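Local coordinates for uncharacterized NTF2-like protein (Cytophaga hutchinsonii ATCC 33406, PDB 3F14) that is of unknown function but has the cone-shaped NTF2-like, SnoaL-type fold, whose interior pocket probably binds a small molecule, at residues Gly16-Val21 with Asp47-Met52; Ala59-Asp64 with Val91-Ile96. One frame throughout, in Å; residues are numbered along the deposited sequence.

Contact 1: Gly16-Val21 with Asp47-Met52; sequences GDFPAV and DFCNKM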
loop_
_atom_site.group_PDB
_atom_site.type_symbol
_atom_site.label_atom_id
_atom_site.label_comp_id
_atom_site.label_asym_id
_atom_site.label_seq_id
_atom_site.Cartn_x
_atom_site.Cartn_y
_atom_site.Cartn_z
ATOM N N GLY A 16 12.162 -5.798 -8.624
ATOM C CA GLY A 16 13.125 -4.994 -9.375
ATOM C C GLY A 16 13.563 -5.510 -10.705
ATOM O O GLY A 16 14.407 -4.875 -11.329
ATOM N N ASP A 17 13.015 -6.629 -11.137
ATOM C CA ASP A 17 13.365 -7.241 -12.396
ATOM C C ASP A 17 12.461 -6.673 -13.473
ATOM O O ASP A 17 11.703 -7.383 -14.126
ATOM C CB ASP A 17 13.255 -8.772 -12.344
ATOM C CG ASP A 17 13.883 -9.464 -13.565
ATOM O OD1 ASP A 17 14.463 -8.770 -14.431
ATOM O OD2 ASP A 17 13.708 -10.714 -13.661
ATOM N N PHE A 18 12.580 -5.369 -13.679
ATOM C CA PHE A 18 11.690 -4.679 -14.606
ATOM C C PHE A 18 11.764 -5.224 -16.049
ATOM O O PHE A 18 10.710 -5.400 -16.685
ATOM C CB PHE A 18 11.976 -3.188 -14.643
ATOM C CG PHE A 18 12.095 -2.524 -13.280
ATOM C CD1 PHE A 18 11.132 -2.627 -12.305
ATOM C CD2 PHE A 18 13.152 -1.667 -13.043
ATOM C CE1 PHE A 18 11.257 -1.936 -11.121
ATOM C CE2 PHE A 18 13.268 -0.978 -11.849
ATOM C CZ PHE A 18 12.303 -1.109 -10.895
ATOM N N PRO A 19 12.972 -5.495 -16.565
ATOM C CA PRO A 19 13.070 -5.944 -17.977
ATOM C C PRO A 19 12.259 -7.196 -18.283
ATOM O O PRO A 19 11.854 -7.369 -19.416
ATOM C CB PRO A 19 14.569 -6.151 -18.179
ATOM C CG PRO A 19 15.188 -5.258 -17.174
ATOM C CD PRO A 19 14.315 -5.325 -15.982
ATOM N N ALA A 20 12.019 -8.057 -17.304
ATOM C CA ALA A 20 11.190 -9.256 -17.522
ATOM C C ALA A 20 9.750 -8.930 -17.870
ATOM O O ALA A 20 9.046 -9.791 -18.397
ATOM C CB ALA A 20 11.237 -10.196 -16.277
ATOM N N VAL A 21 9.290 -7.708 -17.595
ATOM C CA VAL A 21 7.874 -7.399 -17.816
ATOM C C VAL A 21 7.608 -6.191 -18.703
ATOM O O VAL A 21 6.444 -5.816 -18.900
ATOM C CB VAL A 21 7.090 -7.285 -16.465
ATOM C CG1 VAL A 21 7.128 -8.615 -15.732
ATOM C CG2 VAL A 21 7.667 -6.207 -15.591
ATOM N N ASP A 47 12.068 3.734 -19.918
ATOM C CA ASP A 47 13.321 4.497 -19.790
ATOM C C ASP A 47 13.607 4.764 -18.318
ATOM O O ASP A 47 14.760 4.695 -17.871
ATOM C CB ASP A 47 13.262 5.833 -20.571
ATOM C CG ASP A 47 13.367 5.667 -22.081
ATOM O OD1 ASP A 47 13.870 4.627 -22.580
ATOM O OD2 ASP A 47 13.040 6.667 -22.789
ATOM N N PHE A 48 12.572 5.072 -17.558
ATOM C CA PHE A 48 12.720 5.351 -16.123
ATOM C C PHE A 48 13.147 4.108 -15.381
ATOM O O PHE A 48 14.089 4.135 -14.577
ATOM C CB PHE A 48 11.388 5.858 -15.573
ATOM C CG PHE A 48 11.439 6.371 -14.148
ATOM C CD1 PHE A 48 11.713 7.707 -13.897
ATOM C CD2 PHE A 48 11.146 5.527 -13.122
ATOM C CE1 PHE A 48 11.720 8.165 -12.582
ATOM C CE2 PHE A 48 11.156 5.982 -11.833
ATOM C CZ PHE A 48 11.436 7.303 -11.583
ATOM N N CYS A 49 12.517 2.984 -15.669
ATOM C CA CYS A 49 12.933 1.717 -15.099
ATOM C C CYS A 49 14.361 1.406 -15.460
ATOM O O CYS A 49 15.115 0.882 -14.598
ATOM C CB CYS A 49 12.005 0.599 -15.600
ATOM S SG CYS A 49 10.355 0.618 -14.904
ATOM N N ASN A 50 14.778 1.583 -16.706
ATOM C CA ASN A 50 16.161 1.302 -17.094
ATOM C C ASN A 50 17.157 2.178 -16.352
ATOM O O ASN A 50 18.275 1.714 -16.051
ATOM C CB ASN A 50 16.349 1.379 -18.628
ATOM C CG ASN A 50 15.839 0.116 -19.335
ATOM O OD1 ASN A 50 15.829 -0.961 -18.750
ATOM N ND2 ASN A 50 15.497 0.232 -20.600
ATOM N N LYS A 51 16.837 3.450 -16.145
ATOM C CA LYS A 51 17.723 4.347 -15.387
ATOM C C LYS A 51 17.915 3.812 -13.960
ATOM O O LYS A 51 19.035 3.826 -13.420
ATOM C CB LYS A 51 17.133 5.750 -15.410
ATOM C CG LYS A 51 17.821 6.827 -14.611
ATOM C CD LYS A 51 17.259 8.212 -14.987
ATOM C CE LYS A 51 17.554 9.280 -13.945
ATOM N NZ LYS A 51 18.870 9.062 -13.253
HETATM N N MSE A 52 16.837 3.266 -13.381
HETATM C CA MSE A 52 16.757 2.722 -11.974
HETATM C C MSE A 52 17.362 1.324 -11.789
HETATM O O MSE A 52 17.756 0.963 -10.678
HETATM C CB MSE A 52 15.278 2.687 -11.447
HETATM C CG MSE A 52 15.062 2.357 -9.896
HETATM SE SE MSE A 52 13.288 2.416 -9.292
HETATM C CE MSE A 52 12.967 4.267 -9.583
#

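Contact 2: Ala59-Asp64 with Val91-Ile96; sequences AVLTND and VSYCDI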
loop_
_atom_site.group_PDB
_atom_site.type_symbol
_atom_site.label_atom_id
_atom_site.label_comp_id
_atom_site.label_asym_id
_atom_site.label_seq_id
_atom_site.Cartn_x
_atom_site.Cartn_y
_atom_site.Cartn_z
ATOM N N ALA A 59 20.835 -3.949 -4.904
ATOM C CA ALA A 59 20.009 -4.041 -3.713
ATOM C C ALA A 59 19.513 -5.483 -3.563
ATOM O O ALA A 59 19.724 -6.315 -4.464
ATOM C CB ALA A 59 18.816 -3.055 -3.792
ATOM N N VAL A 60 18.791 -5.750 -2.469
ATOM C CA VAL A 60 18.210 -7.098 -2.239
ATOM C C VAL A 60 16.736 -6.897 -1.921
ATOM O O VAL A 60 16.381 -6.286 -0.902
ATOM C CB VAL A 60 18.892 -7.879 -1.160
ATOM C CG1 VAL A 60 18.327 -9.342 -1.108
ATOM C CG2 VAL A 60 20.397 -7.965 -1.441
ATOM N N LEU A 61 15.858 -7.340 -2.821
ATOM C CA LEU A 61 14.427 -7.122 -2.703
ATOM C C LEU A 61 13.713 -8.418 -2.361
ATOM O O LEU A 61 14.009 -9.455 -2.949
ATOM C CB LEU A 61 13.854 -6.482 -3.969
ATOM C CG LEU A 61 14.377 -5.063 -4.283
ATOM C CD1 LEU A 61 15.643 -5.050 -5.183
ATOM C CD2 LEU A 61 13.260 -4.213 -4.913
ATOM N N THR A 62 12.792 -8.368 -1.414
ATOM C CA THR A 62 12.058 -9.533 -0.947
ATOM C C THR A 62 10.576 -9.197 -0.886
ATOM O O THR A 62 10.176 -8.318 -0.153
ATOM C CB THR A 62 12.533 -9.914 0.469
ATOM O OG1 THR A 62 13.952 -10.132 0.423
ATOM C CG2 THR A 62 11.819 -11.198 0.998
ATOM N N ASN A 63 9.797 -9.861 -1.715
ATOM C CA ASN A 63 8.346 -9.713 -1.698
ATOM C C ASN A 63 7.758 -10.599 -0.571
ATOM O O ASN A 63 8.106 -11.773 -0.463
ATOM C CB ASN A 63 7.768 -10.105 -3.053
ATOM C CG ASN A 63 8.192 -9.189 -4.187
ATOM O OD1 ASN A 63 8.528 -8.016 -3.973
ATOM N ND2 ASN A 63 8.151 -9.727 -5.412
ATOM N N ASP A 64 7.045 -9.955 0.364
ATOM C CA ASP A 64 6.583 -10.557 1.638
ATOM C C ASP A 64 5.118 -11.047 1.654
ATOM O O ASP A 64 4.787 -11.977 2.388
ATOM C CB ASP A 64 6.668 -9.523 2.796
ATOM C CG ASP A 64 8.074 -9.064 3.143
ATOM O OD1 ASP A 64 9.078 -9.783 2.919
ATOM O OD2 ASP A 64 8.157 -7.946 3.708
ATOM N N VAL A 91 13.932 -0.064 2.633
ATOM C CA VAL A 91 12.719 0.628 2.192
ATOM C C VAL A 91 11.612 -0.425 2.198
ATOM O O VAL A 91 11.762 -1.474 1.564
ATOM C CB VAL A 91 12.860 1.194 0.798
ATOM C CG1 VAL A 91 11.458 1.554 0.174
ATOM C CG2 VAL A 91 13.813 2.390 0.807
ATOM N N SER A 92 10.501 -0.140 2.882
ATOM C CA SER A 92 9.331 -0.966 2.881
ATOM C C SER A 92 8.429 -0.471 1.760
ATOM O O SER A 92 8.143 0.740 1.699
ATOM C CB SER A 92 8.593 -0.847 4.217
ATOM O OG SER A 92 9.352 -1.442 5.279
ATOM N N TYR A 93 7.993 -1.365 0.891
ATOM C CA TYR A 93 7.150 -0.982 -0.232
ATOM C C TYR A 93 5.839 -1.738 -0.322
ATOM O O TYR A 93 5.708 -2.882 0.093
ATOM C CB TYR A 93 7.917 -1.100 -1.602
ATOM C CG TYR A 93 8.469 -2.462 -1.926
ATOM C CD1 TYR A 93 7.677 -3.487 -2.475
ATOM C CD2 TYR A 93 9.815 -2.733 -1.732
ATOM C CE1 TYR A 93 8.214 -4.728 -2.754
ATOM C CE2 TYR A 93 10.360 -3.950 -2.070
ATOM C CZ TYR A 93 9.577 -4.957 -2.567
ATOM O OH TYR A 93 10.173 -6.186 -2.842
ATOM N N CYS A 94 4.864 -1.038 -0.875
ATOM C CA CYS A 94 3.590 -1.609 -1.245
ATOM C C CYS A 94 3.329 -1.164 -2.697
ATOM O O CYS A 94 3.187 0.020 -2.960
ATOM C CB CYS A 94 2.480 -1.123 -0.314
ATOM S SG CYS A 94 0.850 -1.767 -0.805
ATOM N N ASP A 95 3.282 -2.138 -3.607
ATOM C CA ASP A 95 3.061 -1.923 -5.039
ATOM C C ASP A 95 1.696 -2.433 -5.414
ATOM O O ASP A 95 1.360 -3.597 -5.173
ATOM C CB ASP A 95 4.113 -2.628 -5.877
ATOM C CG ASP A 95 5.525 -2.135 -5.624
ATOM O OD1 ASP A 95 5.751 -0.931 -5.391
ATOM O OD2 ASP A 95 6.500 -2.989 -5.679
ATOM N N ILE A 96 0.904 -1.576 -6.066
ATOM C CA ILE A 96 -0.470 -1.890 -6.455
ATOM C C ILE A 96 -0.571 -1.873 -7.985
ATOM O O ILE A 96 -0.236 -0.857 -8.615
ATOM C CB ILE A 96 -1.464 -0.858 -5.872
ATOM C CG1 ILE A 96 -1.336 -0.803 -4.365
ATOM C CG2 ILE A 96 -2.905 -1.157 -6.329
ATOM C CD1 ILE A 96 -2.209 0.285 -3.674
#

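Contact 1: Gly16-Val21 with Asp47-Met52
Phe18, in the loop that follows helix 2-14, lays its ring against helix 42-57, where it meets Cys49 first and Met52 one turn later. The thiol of Cys49 sits over one face of the ring, SG lying 4.2 Å from the centroid of the Phe18 ring and 19° off its normal, a sulfur-aromatic contact. A small, polarisable cysteine suits this place, because the backbones come close: the CA atoms of Phe18 and Cys49 are 6.5 Å apart. Beside the sulfur, Cys49 CB packs on Phe18 CD2 at 3.6 Å. The ring reaches the helix with CG anti to its own carbonyl carbon (chi1 -48°), and its other face receives Gly16 O, 3.8 Å above the plane, from the Schellman turn that ends helix 2-14. Further along the helix, selenomethionine Met52 brings its SE to 4.0 Å from Phe18 CZ, obliquely to the ring; this Met-aromatic contact holds in one of two modelled conformers and is less certain for that reason. With CG of Met52 anti to the backbone N (chi1 -170°), the chain carries SE to the CZ end of the ring before bending. Phe13 and Met56 add to the surroundings of Phe18, while Cys49 and Met52 also touch Trp31 on strand 29-33. Replacing Phe18 by an alanine would probably leave the Cys49 sulfur without its aromatic face and open a gap between loop and helix. No hydrogen bond joins the two segments, so their cohesion here comes from dispersion and sulfur-aromatic packing, well matched to a buried, apolar setting.

Contact 2: Ala59-Asp64 with Val91-Ile96
The curved sheet of this NTF2-like fold brings strand 60-68, at one edge, across from strand 88-100, with strand 72-82 hydrogen-bonded between them. The two segments therefore do not pair directly: their axes pass 9.0 Å apart at an angle of 55°, and the phenol of Tyr93 makes the bridge. Tyr93 OH donates a hydrogen bond of 2.7 Å to Asn63 OD1. The acceptor lies at the ring's edge, near its plane, whereas the donor is tilted somewhat out of the amide's carbonyl plane, with a C=O...donor angle of 151°. Amide and ring stand almost perpendicular, 89° apart. The Tyr93 ring is held with CG between the backbone N and the carbonyl carbon, from where the long side chain spans to the edge strand. Asparagine suits the other end because its amide can serve two partners: OD1 accepts the phenol's hydrogen bond while ND2 bonds Gln11 OE1 of helix 2-14, which fixes the amide's rotation. Leu61 supplies the apolar part, its CD2 packing 4.1 Å from Tyr93 CE2; its CB lies beside the hydroxyl, 3.9 Å from Tyr93 OH. Asp95 extends the polar surface, bonding Ser14 and Ser109 and, through OD1, a bound Tris molecule that also lies close to Tyr93. A bent sheet packed against an N-terminal helix, with a pocket between them, is the hallmark of the NTF2-like fold; the bound Tris is consistent with such a pocket here.

Contacts 1 and 2 follow one another along the chain, helix 42-57 of the first leading into strand 60-68 of the second, and their centres lie about 15 Å apart. They meet where Gly16 N packs at 4.2 Å from Leu61 CD2, joining the end of the N-terminal helix to the edge strand. A bound Tris molecule, probably from the crystallisation liquor, links them further: it lies about 4 Å from the side chain of Phe18 and about 3 Å from that of Tyr93, nearest atoms in each case. Contact 1 thus probably lends the site an aromatic ring from the loop, and contact 2 a phenol from the sheet.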